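Local coordinates for Zn-dependent hydrolase, glyoxylase (Echinicola vietnamensis, PDB 6T5K), which probably hydrolyses beta-lactam antibiotics, as a zinc-dependent class B beta-lactamase that opens the lactam ring with water, at residues A[22-34]-A[73-85]. Numbering follows the deposited sequence. Where two conformers were deposited one is given.
Sequences KEVYSSDKLIIKQ and PSTSNETSELLSF
Ile-32, Leu-30 and Leu-82 form the tight, buried part of the contact between the hairpin of strands 22-26 and 30-34 and helix 76-85. Ile-32 ends in CD1, 3.6 Å from Leu-82 CD1, and the same methyl lies 3.4 Å from Phe-85 CD2. Leu-30, its CG anti to the backbone N (chi1 -174°), spreads its two methyls: CD2 packs on the helix backbone, 3.6 Å from Leu-82 N, while CD1 meets Pro-73 CG just ahead of the helix. Ile-60 of strand 54-63 touches both Ile-32 and Leu-82 and carries this core further across the same sheet, beneath the helix. Toward the hairpin's outer strand, Tyr-25 and Phe-85 run past each other in opposite directions, their ring planes 54° apart. Tyr-25 CB sits over one face of the Phe-85 ring in a CH-pi contact, 4.2 Å from the centroid, and Val-24 CG2 reaches Phe-85 CZ. A classic beta bulge, Val-24 and Tyr-25 opposite Ile-32, lets both neighbours face the helix.

The more open side is polar. Glu-81 OE1 accepts from Tyr-25 OH at 2.5 Å through its anti lone pair, in the plane of the tyrosine ring at its edge. Ser-27 OG lies 2.4 Å from the same Glu-81 OE1, too short to be trusted, so this second bond is doubtful. Ser-27 OG in turn accepts from Lys-29 N and Leu-30 N, an ST turn and ST motif that fix the hydroxyl at the hairpin bend. One water joins Tyr-25 OH to Glu-81 O; in the conformer given, another bridges Lys-29 NZ and Glu-78 OE1, whose direct separation is 4.7 Å. Thr-75 OG1 caps the helix by accepting from Glu-78 N; the capping box's return bond, Thr-75 N to Glu-78 OE2, is weak. The hairpin edges the N-terminal sheet, and helix 76-88 belongs to the helical layer covering it in the alpha-beta/beta-alpha sandwich of metallo-beta-lactamases.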
loop_
_atom_site.group_PDB
_atom_site.type_symbol
_atom_site.label_atom_id
_atom_site.label_comp_id
_atom_site.label_asym_id
_atom_site.label_seq_id
_atom_site.Cartn_x
_atom_site.Cartn_y
_atom_site.Cartn_z
ATOM N N LYS A 22 3.389 17.787 -2.933
ATOM C CA LYS A 22 2.657 18.487 -3.982
ATOM C C LYS A 22 1.500 17.607 -4.427
ATOM O O LYS A 22 1.696 16.429 -4.745
ATOM C CB LYS A 22 3.594 18.799 -5.155
ATOM C CG LYS A 22 2.913 19.403 -6.365
ATOM N N GLU A 23 0.302 18.179 -4.438
ATOM C CA GLU A 23 -0.838 17.484 -5.005
ATOM C C GLU A 23 -0.696 17.478 -6.518
ATOM O O GLU A 23 -0.514 18.531 -7.133
ATOM C CB GLU A 23 -2.116 18.204 -4.599
ATOM C CG GLU A 23 -3.381 17.491 -4.982
ATOM C CD GLU A 23 -4.605 18.209 -4.451
ATOM O OE1 GLU A 23 -5.263 18.913 -5.241
ATOM O OE2 GLU A 23 -4.891 18.070 -3.242
ATOM N N VAL A 24 -0.780 16.291 -7.119
ATOM C CA VAL A 24 -0.662 16.137 -8.568
ATOM C C VAL A 24 -1.966 15.711 -9.228
ATOM O O VAL A 24 -2.072 15.788 -10.467
ATOM C CB VAL A 24 0.484 15.172 -8.939
ATOM C CG1 VAL A 24 1.814 15.737 -8.466
ATOM C CG2 VAL A 24 0.246 13.786 -8.325
ATOM N N TYR A 25 -2.959 15.280 -8.454
ATOM C CA TYR A 25 -4.268 14.947 -8.991
ATOM C C TYR A 25 -5.291 15.100 -7.882
ATOM O O TYR A 25 -5.027 14.728 -6.734
ATOM C CB TYR A 25 -4.312 13.503 -9.507
ATOM C CG TYR A 25 -5.650 13.114 -10.085
ATOM C CD1 TYR A 25 -6.642 12.565 -9.288
ATOM C CD2 TYR A 25 -5.921 13.290 -11.435
ATOM C CE1 TYR A 25 -7.872 12.203 -9.817
ATOM C CE2 TYR A 25 -7.145 12.938 -11.976
ATOM C CZ TYR A 25 -8.113 12.392 -11.155
ATOM O OH TYR A 25 -9.332 12.031 -11.672
ATOM N N SER A 26 -6.465 15.617 -8.230
ATOM C CA SER A 26 -7.528 15.763 -7.246
ATOM C C SER A 26 -8.868 15.691 -7.955
ATOM O O SER A 26 -9.109 16.444 -8.902
ATOM C CB SER A 26 -7.386 17.105 -6.528
ATOM O OG SER A 26 -8.401 17.293 -5.561
ATOM N N SER A 27 -9.720 14.770 -7.519
ATOM C CA SER A 27 -11.109 14.743 -7.946
ATOM C C SER A 27 -11.969 14.467 -6.727
ATOM O O SER A 27 -11.464 14.366 -5.606
ATOM C CB SER A 27 -11.352 13.618 -8.954
ATOM O OG SER A 27 -11.484 12.375 -8.261
ATOM N N ASP A 28 -13.271 14.282 -6.985
ATOM C CA ASP A 28 -14.231 13.953 -5.942
ATOM C C ASP A 28 -13.882 12.653 -5.236
ATOM O O ASP A 28 -14.172 12.491 -4.045
ATOM C CB ASP A 28 -15.638 13.850 -6.566
ATOM C CG ASP A 28 -15.645 13.152 -7.955
ATOM O OD1 ASP A 28 -14.952 13.634 -8.883
ATOM O OD2 ASP A 28 -16.372 12.140 -8.129
ATOM N N LYS A 29 -13.240 11.728 -5.938
ATOM C CA LYS A 29 -13.103 10.370 -5.460
ATOM C C LYS A 29 -11.663 9.966 -5.201
ATOM O O LYS A 29 -11.430 8.943 -4.542
ATOM C CB LYS A 29 -13.681 9.420 -6.515
ATOM C CG LYS A 29 -15.122 9.611 -6.902
ATOM C CD LYS A 29 -16.022 9.594 -5.687
ATOM C CE LYS A 29 -17.335 8.851 -5.941
ATOM N NZ LYS A 29 -17.752 8.043 -4.747
ATOM N N LEU A 30 -10.701 10.724 -5.712
ATOM C CA LEU A 30 -9.304 10.306 -5.650
ATOM C C LEU A 30 -8.378 11.506 -5.560
ATOM O O LEU A 30 -8.531 12.463 -6.320
ATOM C CB LEU A 30 -8.940 9.509 -6.909
ATOM C CG LEU A 30 -7.552 8.877 -6.953
ATOM C CD1 LEU A 30 -7.530 7.676 -6.036
ATOM C CD2 LEU A 30 -7.231 8.443 -8.372
ATOM N N ILE A 31 -7.406 11.439 -4.650
ATOM C CA ILE A 31 -6.360 12.445 -4.541
ATOM C C ILE A 31 -5.029 11.728 -4.665
ATOM O O ILE A 31 -4.850 10.642 -4.105
ATOM C CB ILE A 31 -6.459 13.241 -3.228
ATOM C CG1 ILE A 31 -7.781 14.024 -3.194
ATOM C CG2 ILE A 31 -5.256 14.187 -3.108
ATOM C CD1 ILE A 31 -8.148 14.526 -1.802
ATOM N N ILE A 32 -4.105 12.320 -5.413
ATOM C CA ILE A 32 -2.735 11.820 -5.494
ATOM C C ILE A 32 -1.781 12.923 -5.078
ATOM O O ILE A 32 -1.798 14.013 -5.645
ATOM C CB ILE A 32 -2.375 11.301 -6.896
ATOM C CG1 ILE A 32 -3.408 10.276 -7.356
ATOM C CG2 ILE A 32 -0.966 10.661 -6.872
ATOM C CD1 ILE A 32 -3.233 9.810 -8.793
ATOM N N LYS A 33 -0.907 12.613 -4.127
ATOM C CA LYS A 33 0.034 13.578 -3.588
ATOM C C LYS A 33 1.444 13.027 -3.760
ATOM O O LYS A 33 1.723 11.895 -3.361
ATOM C CB LYS A 33 -0.220 13.823 -2.085
ATOM C CG LYS A 33 -1.282 14.879 -1.761
ATOM N N GLN A 34 2.338 13.824 -4.326
ATOM C CA GLN A 34 3.741 13.451 -4.359
ATOM C C GLN A 34 4.348 13.735 -2.991
ATOM O O GLN A 34 4.289 14.871 -2.504
ATOM C CB GLN A 34 4.477 14.215 -5.447
ATOM C CG GLN A 34 5.882 13.728 -5.620
ATOM C CD GLN A 34 6.636 14.420 -6.736
ATOM O OE1 GLN A 34 6.121 15.328 -7.376
ATOM N NE2 GLN A 34 7.841 13.974 -6.996
ATOM N N PRO A 73 -7.428 1.541 -5.149
ATOM C CA PRO A 73 -8.640 2.050 -4.501
ATOM C C PRO A 73 -9.674 0.939 -4.333
ATOM O O PRO A 73 -9.588 -0.101 -4.991
ATOM C CB PRO A 73 -9.117 3.149 -5.456
ATOM C CG PRO A 73 -7.847 3.594 -6.185
ATOM C CD PRO A 73 -7.059 2.311 -6.346
ATOM N N SER A 74 -10.654 1.119 -3.448
ATOM C CA SER A 74 -11.613 0.042 -3.185
ATOM C C SER A 74 -12.468 -0.285 -4.400
ATOM O O SER A 74 -12.912 -1.432 -4.568
ATOM C CB SER A 74 -12.555 0.445 -2.046
ATOM O OG SER A 74 -11.872 0.438 -0.804
ATOM N N THR A 75 -12.766 0.704 -5.219
ATOM C CA THR A 75 -13.741 0.481 -6.263
ATOM C C THR A 75 -13.065 0.470 -7.624
ATOM O O THR A 75 -11.986 1.041 -7.820
ATOM C CB THR A 75 -14.838 1.542 -6.279
ATOM O OG1 THR A 75 -14.298 2.692 -6.886
ATOM C CG2 THR A 75 -15.359 1.895 -4.888
ATOM N N SER A 76 -13.728 -0.202 -8.572
ATOM C CA SER A 76 -13.271 -0.208 -9.957
ATOM C C SER A 76 -13.186 1.206 -10.510
ATOM O O SER A 76 -12.214 1.563 -11.192
ATOM C CB SER A 76 -14.240 -1.034 -10.807
ATOM O OG SER A 76 -13.932 -2.410 -10.746
ATOM N N ASN A 77 -14.220 2.019 -10.244
ATOM C CA ASN A 77 -14.274 3.365 -10.788
ATOM C C ASN A 77 -13.066 4.150 -10.348
ATOM O O ASN A 77 -12.426 4.831 -11.148
ATOM C CB ASN A 77 -15.553 4.074 -10.309
ATOM C CG ASN A 77 -16.774 3.685 -11.087
ATOM O OD1 ASN A 77 -16.696 3.268 -12.240
ATOM N ND2 ASN A 77 -17.929 3.845 -10.455
ATOM N N GLU A 78 -12.732 4.093 -9.063
ATOM C CA GLU A 78 -11.609 4.875 -8.572
ATOM C C GLU A 78 -10.285 4.342 -9.096
ATOM O O GLU A 78 -9.367 5.141 -9.351
ATOM C CB GLU A 78 -11.604 4.853 -7.046
ATOM C CG GLU A 78 -12.876 5.382 -6.374
ATOM C CD GLU A 78 -13.064 4.862 -4.942
ATOM O OE1 GLU A 78 -13.903 5.427 -4.226
ATOM O OE2 GLU A 78 -12.354 3.915 -4.524
ATOM N N THR A 79 -10.198 3.028 -9.341
ATOM C CA THR A 79 -8.973 2.472 -9.879
ATOM C C THR A 79 -8.795 2.918 -11.326
ATOM O O THR A 79 -7.685 3.239 -11.759
ATOM C CB THR A 79 -8.961 0.946 -9.719
ATOM O OG1 THR A 79 -9.198 0.632 -8.333
ATOM C CG2 THR A 79 -7.652 0.353 -10.126
ATOM N N SER A 80 -9.878 2.923 -12.107
ATOM C CA SER A 80 -9.805 3.454 -13.467
ATOM C C SER A 80 -9.372 4.919 -13.487
ATOM O O SER A 80 -8.596 5.334 -14.357
ATOM C CB SER A 80 -11.153 3.272 -14.160
ATOM O OG SER A 80 -11.454 1.884 -14.213
ATOM N N GLU A 81 -9.824 5.708 -12.514
ATOM C CA GLU A 81 -9.385 7.096 -12.428
ATOM C C GLU A 81 -7.883 7.181 -12.180
ATOM O O GLU A 81 -7.179 8.000 -12.791
ATOM C CB GLU A 81 -10.143 7.791 -11.301
ATOM C CG GLU A 81 -10.455 9.215 -11.541
ATOM C CD GLU A 81 -11.263 9.839 -10.425
ATOM O OE1 GLU A 81 -10.920 10.968 -10.057
ATOM O OE2 GLU A 81 -12.240 9.225 -9.929
ATOM N N LEU A 82 -7.380 6.352 -11.273
ATOM C CA LEU A 82 -5.946 6.292 -11.041
ATOM C C LEU A 82 -5.201 5.952 -12.327
ATOM O O LEU A 82 -4.200 6.586 -12.664
ATOM C CB LEU A 82 -5.674 5.267 -9.939
ATOM C CG LEU A 82 -4.230 4.942 -9.568
ATOM C CD1 LEU A 82 -3.453 6.186 -9.152
ATOM C CD2 LEU A 82 -4.213 3.914 -8.444
ATOM N N LEU A 83 -5.644 4.913 -13.032
ATOM C CA LEU A 83 -4.926 4.469 -14.214
ATOM C C LEU A 83 -5.014 5.507 -15.316
ATOM O O LEU A 83 -4.060 5.678 -16.079
ATOM C CB LEU A 83 -5.470 3.107 -14.647
ATOM C CG LEU A 83 -4.963 1.989 -13.736
ATOM C CD1 LEU A 83 -5.787 0.746 -13.822
ATOM C CD2 LEU A 83 -3.547 1.688 -14.119
ATOM N N SER A 84 -6.148 6.204 -15.422
ATOM C CA SER A 84 -6.268 7.280 -16.396
ATOM C C SER A 84 -5.231 8.363 -16.142
ATOM O O SER A 84 -4.628 8.881 -17.083
ATOM C CB SER A 84 -7.678 7.865 -16.342
ATOM O OG SER A 84 -7.867 8.860 -17.338
ATOM N N PHE A 85 -4.992 8.707 -14.875
ATOM C CA PHE A 85 -3.984 9.705 -14.576
ATOM C C PHE A 85 -2.605 9.217 -14.994
ATOM O O PHE A 85 -1.834 9.956 -15.612
ATOM C CB PHE A 85 -3.993 10.014 -13.097
ATOM C CG PHE A 85 -2.865 10.882 -12.676
ATOM C CD1 PHE A 85 -2.799 12.200 -13.102
ATOM C CD2 PHE A 85 -1.850 10.386 -11.892
ATOM C CE1 PHE A 85 -1.750 13.016 -12.716
ATOM C CE2 PHE A 85 -0.790 11.211 -11.495
ATOM C CZ PHE A 85 -0.758 12.527 -11.906
HETATM O O HOH W 1 -8.196 10.460 -14.027
HETATM O O HOH W 2 -16.444 5.790 -4.638
#